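Local coordinates for protein aerobactin synthase IucA (Klebsiella pneumoniae subsp. pneumoniae, PDB 5JM8) that catalyses, as an ATP-dependent NIS (NRPS-independent siderophore) synthetase, a condensation step in the assembly of the siderophore aerobactin, at residues T263-L268 / V283-S288; T361-S366 / I444-Q449. One frame throughout, in Å; residues are numbered along the deposited sequence.

Contact 1: residues T263-L268 / V283-S288; sequences TSSRSL and VRLTNS. With ATP (adenosine-5'-triphosphate), chain I.
Leu285 reaches Ser264 and Ser265 through a single methyl group. Its CD1 lies 3.8 Å from Ser265 CB and also touches the backbone oxygen Ser264 O. The leucine chain is stretched, with CD1 anti to CA (chi2 171°), which carries this methyl across to the other segment. Its root stays beside the nucleotide, where Leu285 CB packs 3.7 Å from the ribose O3' of ATP. The apolar patch is small, and most of the chemistry passes through ATP. Arg266 approaches the beta phosphate with PB in the guanidinium plane, at its edge. Arg266 NE gives a hydrogen bond to O1B of ATP (3.2 Å, 150° at the hydrogen). Arg266 NH1 gives a second one to O2B of ATP, also 3.2 Å, and a weak one to O1B. The two nitrogens thus grip both non-bridging beta oxygens and should offset their charge. Ser264 OG donates to O1G of the gamma phosphate, although the position of that oxygen is less certain. On the ribose side, Thr286 OG1 and O2' of ATP share a weak hydrogen bond of 3.3 Å. The segments run into and out of the beta hairpin of strands 267-269 and 275-284, in the IucA/IucC family region. A gamma turn centred on Ser265 leads into its first strand: the phi of Ser265 is positive, 66°, and Arg266 N bonds to Ser264 O at 2.6 Å. The turn probably helps bring Ser264 and Arg266, which flank it, to the phosphates. Farther out, Arg290 NH2 bonds to Leu285 O and weakly to Thr286 OG1, while its carbonyl oxygen weakly accepts from Arg266 NH2. Thr263 OG1 is held by Glu142 and Gln429, the latter a magnesium ligand.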
loop_
_atom_site.group_PDB
_atom_site.type_symbol
_atom_site.label_atom_id
_atom_site.label_comp_id
_atom_site.label_asym_id
_atom_site.label_seq_id
_atom_site.Cartn_x
_atom_site.Cartn_y
_atom_site.Cartn_z
ATOM N N THR A 263 0.545 14.931 20.464
ATOM C CA THR A 263 1.370 15.828 21.270
ATOM C C THR A 263 0.654 16.345 22.521
ATOM O O THR A 263 1.290 16.602 23.545
ATOM C CB THR A 263 1.837 17.047 20.443
ATOM O OG1 THR A 263 0.766 17.502 19.608
ATOM C CG2 THR A 263 3.033 16.684 19.574
ATOM N N SER A 264 -0.667 16.484 22.436
ATOM C CA SER A 264 -1.460 17.043 23.528
ATOM C C SER A 264 -2.025 15.964 24.446
ATOM O O SER A 264 -2.743 16.269 25.400
ATOM C CB SER A 264 -2.605 17.884 22.969
ATOM O OG SER A 264 -3.368 17.141 22.038
ATOM N N SER A 265 -1.711 14.707 24.137
ATOM C CA SER A 265 -2.120 13.550 24.939
ATOM C C SER A 265 -3.635 13.317 24.951
ATOM O O SER A 265 -4.089 12.204 24.686
ATOM C CB SER A 265 -1.616 13.684 26.379
ATOM O OG SER A 265 -0.202 13.750 26.426
ATOM N N ARG A 266 -4.416 14.348 25.263
ATOM C CA ARG A 266 -5.865 14.182 25.367
ATOM C C ARG A 266 -6.524 14.066 24.004
ATOM O O ARG A 266 -7.678 13.649 23.906
ATOM C CB ARG A 266 -6.493 15.340 26.147
ATOM C CG ARG A 266 -6.314 16.726 25.540
ATOM C CD ARG A 266 -7.252 17.703 26.236
ATOM N NE ARG A 266 -6.940 19.106 25.981
ATOM C CZ ARG A 266 -7.608 20.121 26.522
ATOM N NH1 ARG A 266 -7.266 21.371 26.245
ATOM N NH2 ARG A 266 -8.623 19.888 27.344
ATOM N N SER A 267 -5.793 14.437 22.958
ATOM C CA SER A 267 -6.289 14.297 21.597
ATOM C C SER A 267 -5.718 13.038 20.968
ATOM O O SER A 267 -4.501 12.853 20.921
ATOM C CB SER A 267 -5.935 15.523 20.761
ATOM O OG SER A 267 -6.602 16.673 21.254
ATOM N N LEU A 268 -6.613 12.176 20.495
ATOM C CA LEU A 268 -6.232 10.895 19.912
ATOM C C LEU A 268 -6.395 10.891 18.393
ATOM O O LEU A 268 -7.229 11.613 17.848
ATOM C CB LEU A 268 -7.069 9.770 20.521
ATOM C CG LEU A 268 -6.669 9.252 21.906
ATOM C CD1 LEU A 268 -6.529 10.374 22.917
ATOM C CD2 LEU A 268 -7.679 8.219 22.389
ATOM N N VAL A 283 -5.865 15.416 33.829
ATOM C CA VAL A 283 -4.418 15.290 33.984
ATOM C C VAL A 283 -3.758 16.659 33.828
ATOM O O VAL A 283 -4.192 17.474 33.015
ATOM C CB VAL A 283 -3.825 14.304 32.951
ATOM C CG1 VAL A 283 -2.323 14.152 33.145
ATOM C CG2 VAL A 283 -4.498 12.952 33.062
ATOM N N ARG A 284 -2.710 16.902 34.612
ATOM C CA ARG A 284 -2.002 18.175 34.573
ATOM C C ARG A 284 -0.834 18.129 33.597
ATOM O O ARG A 284 0.128 17.388 33.802
ATOM C CB ARG A 284 -1.497 18.550 35.966
ATOM N N LEU A 285 -0.935 18.926 32.535
ATOM C CA LEU A 285 0.140 19.090 31.559
ATOM C C LEU A 285 0.425 20.582 31.374
ATOM O O LEU A 285 -0.477 21.344 31.026
ATOM C CB LEU A 285 -0.232 18.444 30.221
ATOM C CG LEU A 285 -0.658 16.972 30.246
ATOM C CD1 LEU A 285 -1.202 16.564 28.886
ATOM C CD2 LEU A 285 0.497 16.064 30.649
ATOM N N THR A 286 1.679 20.978 31.598
ATOM C CA THR A 286 2.105 22.387 31.616
ATOM C C THR A 286 1.051 23.354 32.163
ATOM O O THR A 286 0.320 23.990 31.401
ATOM C CB THR A 286 2.514 22.883 30.210
ATOM O OG1 THR A 286 1.476 22.590 29.267
ATOM C CG2 THR A 286 3.819 22.234 29.763
ATOM N N ASN A 287 1.007 23.464 33.489
ATOM C CA ASN A 287 0.110 24.371 34.215
ATOM C C ASN A 287 -1.294 24.518 33.620
ATOM O O ASN A 287 -1.797 25.629 33.442
ATOM C CB ASN A 287 0.764 25.762 34.363
ATOM C CG ASN A 287 1.343 26.298 33.061
ATOM O OD1 ASN A 287 2.496 26.026 32.723
ATOM N ND2 ASN A 287 0.562 27.106 32.352
ATOM N N SER A 288 -1.925 23.385 33.330
ATOM C CA SER A 288 -3.351 23.358 33.023
ATOM C C SER A 288 -3.911 21.947 33.136
ATOM O O SER A 288 -3.439 21.024 32.469
ATOM C CB SER A 288 -3.626 23.907 31.621
ATOM O OG SER A 288 -5.008 23.816 31.311
HETATM P PG ATP I . -5.179 19.897 20.985
HETATM O O1G ATP I . -5.372 18.405 20.883
HETATM O O2G ATP I . -4.246 20.458 19.939
HETATM O O3G ATP I . -6.467 20.674 21.114
HETATM P PB ATP I . -4.638 21.182 23.537
HETATM O O1B ATP I . -4.298 20.528 24.853
HETATM O O2B ATP I . -5.994 21.825 23.353
HETATM O O3B ATP I . -4.349 20.107 22.360
HETATM P PA ATP I . -2.962 23.407 24.202
HETATM O O1A ATP I . -4.052 23.710 25.199
HETATM O O2A ATP I . -2.394 24.517 23.353
HETATM O O3A ATP I . -3.492 22.266 23.197
HETATM O "O5'" ATP I . -1.725 22.686 24.931
HETATM C "C5'" ATP I . -0.612 22.305 24.128
HETATM C "C4'" ATP I . 0.079 21.062 24.671
HETATM O "O4'" ATP I . 1.213 20.789 23.845
HETATM C "C3'" ATP I . 0.581 21.226 26.097
HETATM O "O3'" ATP I . 0.149 20.112 26.890
HETATM C "C2'" ATP I . 2.094 21.274 25.997
HETATM O "O2'" ATP I . 2.721 20.497 27.015
HETATM C "C1'" ATP I . 2.407 20.699 24.625
HETATM N N9 ATP I . 3.489 21.446 23.948
HETATM C C8 ATP I . 4.647 20.896 23.547
HETATM N N7 ATP I . 5.443 21.824 22.959
HETATM C C5 ATP I . 4.781 22.994 22.980
HETATM C C6 ATP I . 5.053 24.371 22.520
HETATM N N6 ATP I . 6.229 24.651 21.911
HETATM N N1 ATP I . 4.100 25.307 22.733
HETATM C C2 ATP I . 2.934 25.014 23.341
HETATM N N3 ATP I . 2.627 23.781 23.782
HETATM C C4 ATP I . 3.491 22.745 23.635
#

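Contact 2: residues T361-S366 / I444-Q449. With ATP (adenosine-5'-triphosphate), chain I.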
loop_
_atom_site.group_PDB
_atom_site.type_symbol
_atom_site.label_atom_id
_atom_site.label_comp_id
_atom_site.label_asym_id
_atom_site.label_seq_id
_atom_site.Cartn_x
_atom_site.Cartn_y
_atom_site.Cartn_z
ATOM N N THR A 361 2.418 15.715 6.446
ATOM C CA THR A 361 1.830 16.737 7.297
ATOM C C THR A 361 2.332 16.508 8.716
ATOM O O THR A 361 1.992 15.507 9.340
ATOM C CB THR A 361 0.293 16.690 7.253
ATOM O OG1 THR A 361 -0.144 16.768 5.890
ATOM C CG2 THR A 361 -0.314 17.840 8.054
ATOM N N ASN A 362 3.168 17.420 9.204
ATOM C CA ASN A 362 3.772 17.287 10.528
ATOM C C ASN A 362 3.466 18.479 11.427
ATOM O O ASN A 362 3.431 19.622 10.969
ATOM C CB ASN A 362 5.294 17.137 10.422
ATOM C CG ASN A 362 5.721 16.023 9.477
ATOM O OD1 ASN A 362 6.807 16.077 8.900
ATOM N ND2 ASN A 362 4.879 15.006 9.324
ATOM N N VAL A 363 3.264 18.211 12.713
ATOM C CA VAL A 363 3.144 19.286 13.684
ATOM C C VAL A 363 4.512 19.954 13.824
ATOM O O VAL A 363 5.538 19.282 13.930
ATOM C CB VAL A 363 2.637 18.780 15.050
ATOM C CG1 VAL A 363 3.642 17.818 15.680
ATOM C CG2 VAL A 363 2.340 19.951 15.972
ATOM N N LEU A 364 4.517 21.282 13.807
ATOM C CA LEU A 364 5.755 22.050 13.730
ATOM C C LEU A 364 6.683 21.795 14.918
ATOM O O LEU A 364 7.904 21.746 14.758
ATOM C CB LEU A 364 5.425 23.544 13.635
ATOM C CG LEU A 364 6.591 24.532 13.550
ATOM C CD1 LEU A 364 7.427 24.287 12.306
ATOM C CD2 LEU A 364 6.074 25.967 13.583
ATOM N N VAL A 365 6.098 21.619 16.100
ATOM C CA VAL A 365 6.866 21.537 17.340
ATOM C C VAL A 365 7.824 20.344 17.364
ATOM O O VAL A 365 8.869 20.388 18.010
ATOM C CB VAL A 365 5.927 21.456 18.566
ATOM C CG1 VAL A 365 5.119 20.166 18.551
ATOM C CG2 VAL A 365 6.720 21.572 19.855
ATOM N N SER A 366 7.462 19.280 16.658
ATOM C CA SER A 366 8.294 18.085 16.614
ATOM C C SER A 366 9.503 18.296 15.704
ATOM O O SER A 366 10.550 17.677 15.892
ATOM C CB SER A 366 7.476 16.885 16.134
ATOM O OG SER A 366 6.378 16.648 16.997
ATOM N N ILE A 444 -2.475 23.379 7.995
ATOM C CA ILE A 444 -3.675 22.898 8.664
ATOM C C ILE A 444 -3.625 23.300 10.139
ATOM O O ILE A 444 -2.744 22.866 10.884
ATOM C CB ILE A 444 -3.837 21.370 8.533
ATOM C CG1 ILE A 444 -3.842 20.961 7.055
ATOM C CG2 ILE A 444 -5.126 20.918 9.213
ATOM C CD1 ILE A 444 -3.877 19.462 6.825
ATOM N N TYR A 445 -4.571 24.144 10.546
ATOM C CA TYR A 445 -4.648 24.611 11.924
ATOM C C TYR A 445 -5.508 23.682 12.765
ATOM O O TYR A 445 -6.533 23.179 12.306
ATOM C CB TYR A 445 -5.207 26.033 11.991
ATOM C CG TYR A 445 -5.403 26.522 13.409
ATOM C CD1 TYR A 445 -4.369 27.139 14.100
ATOM C CD2 TYR A 445 -6.618 26.354 14.061
ATOM C CE1 TYR A 445 -4.541 27.579 15.398
ATOM C CE2 TYR A 445 -6.799 26.790 15.357
ATOM C CZ TYR A 445 -5.758 27.401 16.021
ATOM O OH TYR A 445 -5.940 27.835 17.311
ATOM N N ARG A 446 -5.080 23.486 14.008
ATOM C CA ARG A 446 -5.740 22.591 14.946
ATOM C C ARG A 446 -5.967 23.301 16.279
ATOM O O ARG A 446 -5.248 24.243 16.604
ATOM C CB ARG A 446 -4.895 21.333 15.137
ATOM C CG ARG A 446 -5.247 20.514 16.355
ATOM C CD ARG A 446 -4.379 19.287 16.433
ATOM N NE ARG A 446 -2.982 19.612 16.704
ATOM C CZ ARG A 446 -1.972 18.781 16.470
ATOM N NH1 ARG A 446 -2.207 17.582 15.952
ATOM N NH2 ARG A 446 -0.728 19.143 16.744
ATOM N N ASP A 447 -6.969 22.838 17.028
ATOM C CA ASP A 447 -7.328 23.375 18.344
ATOM C C ASP A 447 -8.155 24.652 18.205
ATOM O O ASP A 447 -7.620 25.759 18.183
ATOM C CB ASP A 447 -6.085 23.642 19.200
ATOM C CG ASP A 447 -6.418 23.834 20.674
ATOM O OD1 ASP A 447 -7.617 23.927 21.013
ATOM O OD2 ASP A 447 -5.476 23.898 21.491
ATOM N N CYS A 448 -9.469 24.476 18.134
ATOM C CA CYS A 448 -10.393 25.588 17.966
ATOM C C CYS A 448 -10.676 26.291 19.289
ATOM O O CYS A 448 -11.350 27.321 19.327
ATOM C CB CYS A 448 -11.692 25.087 17.341
ATOM S SG CYS A 448 -11.423 24.157 15.818
ATOM N N GLN A 449 -10.160 25.727 20.375
ATOM C CA GLN A 449 -10.254 26.359 21.686
ATOM C C GLN A 449 -9.477 27.675 21.695
ATOM O O GLN A 449 -9.708 28.538 22.542
ATOM C CB GLN A 449 -9.723 25.418 22.770
ATOM C CG GLN A 449 -9.917 25.912 24.195
ATOM C CD GLN A 449 -9.451 24.900 25.227
ATOM O OE1 GLN A 449 -9.100 23.769 24.892
ATOM N NE2 GLN A 449 -9.445 25.307 26.490
HETATM P PG ATP I . -5.179 19.897 20.985
HETATM O O1G ATP I . -5.372 18.405 20.883
HETATM O O2G ATP I . -4.246 20.458 19.939
HETATM O O3G ATP I . -6.467 20.674 21.114
HETATM P PB ATP I . -4.638 21.182 23.537
HETATM O O1B ATP I . -4.298 20.528 24.853
HETATM O O2B ATP I . -5.994 21.825 23.353
HETATM O O3B ATP I . -4.349 20.107 22.360
HETATM P PA ATP I . -2.962 23.407 24.202
HETATM O O1A ATP I . -4.052 23.710 25.199
HETATM O O2A ATP I . -2.394 24.517 23.353
HETATM O O3A ATP I . -3.492 22.266 23.197
HETATM O "O5'" ATP I . -1.725 22.686 24.931
HETATM C "C5'" ATP I . -0.612 22.305 24.128
HETATM C "C4'" ATP I . 0.079 21.062 24.671
HETATM O "O4'" ATP I . 1.213 20.789 23.845
HETATM C "C3'" ATP I . 0.581 21.226 26.097
HETATM O "O3'" ATP I . 0.149 20.112 26.890
HETATM C "C2'" ATP I . 2.094 21.274 25.997
HETATM O "O2'" ATP I . 2.721 20.497 27.015
HETATM C "C1'" ATP I . 2.407 20.699 24.625
HETATM N N9 ATP I . 3.489 21.446 23.948
HETATM C C8 ATP I . 4.647 20.896 23.547
HETATM N N7 ATP I . 5.443 21.824 22.959
HETATM C C5 ATP I . 4.781 22.994 22.980
HETATM C C6 ATP I . 5.053 24.371 22.520
HETATM N N6 ATP I . 6.229 24.651 21.911
HETATM N N1 ATP I . 4.100 25.307 22.733
HETATM C C2 ATP I . 2.934 25.014 23.341
HETATM N N3 ATP I . 2.627 23.781 23.782
HETATM C C4 ATP I . 3.491 22.745 23.635
#
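Thr361 and Ile444 face each other with CA atoms 8.4 Å apart, on strands that run the same way but are separated by strand 431-435, antiparallel to both. Their side chains meet over this middle strand at about a right angle, Thr361 CG2 lying 4.1 Å from Ile444 CD1. One step nearer the ATP, Val363 meets Arg446. The methyl Val363 CG2 sits at the edge of the guanidinium, near its plane, 3.3 Å from Arg446 NH2. Beyond the segments, Arg446 NH2 bonds to Gln429 O and NH1 forms a salt bridge with Glu142, so two partners fix the rotation of the group. A bend in the arginine chain (chi3 68°) turns its end this way. Arg446 NE remains 3.6 Å from O2G of the gamma phosphate, close enough for its charge probably to help balance the phosphate. Asp447 lies beside the triphosphate, with its OD2 2.8 Å from O2B of ATP. Lys278 makes a salt bridge to Asp447 OD1. The same OD1 accepts from Gln449 N at 3.2 Å, on the anti side and 34° out of the carboxylate plane. This closes an Asx turn, which helps hold the carboxylate in place. At the other end of the nucleotide, Val365 CG2 packs 3.4 Å from the adenine N7. Val365 lies in the helix that follows strand 360-363. The segments thus line the ATP pocket from adenine to phosphates, and Asp447 completes a magnesium site with Gln429 and Asn430.

Overall arrangement
Both contacts are buried near the centre of the folded chain, their centres about 14 Å apart, and both touch the same ATP. Contact 1 is local, joining the two ends of one hairpin. Contact 2 brings together distant parts of the chain across one strand of a mixed sheet. Contact 1 supplies hydrogen-bond donors to the phosphates and touches the ribose. Contact 2 supplies a metal-binding carboxylate and van der Waals packing of a valine methyl against adenine. They meet directly: Arg266 NH1 packs 3.3 Å from Gln449 OE1, and Thr263 lies against Val363, Val365 and Arg446. Glu142 bonds to Thr263 of contact 1 and Arg446 of contact 2; Lys278 touches Arg266 and bridges to Asp447.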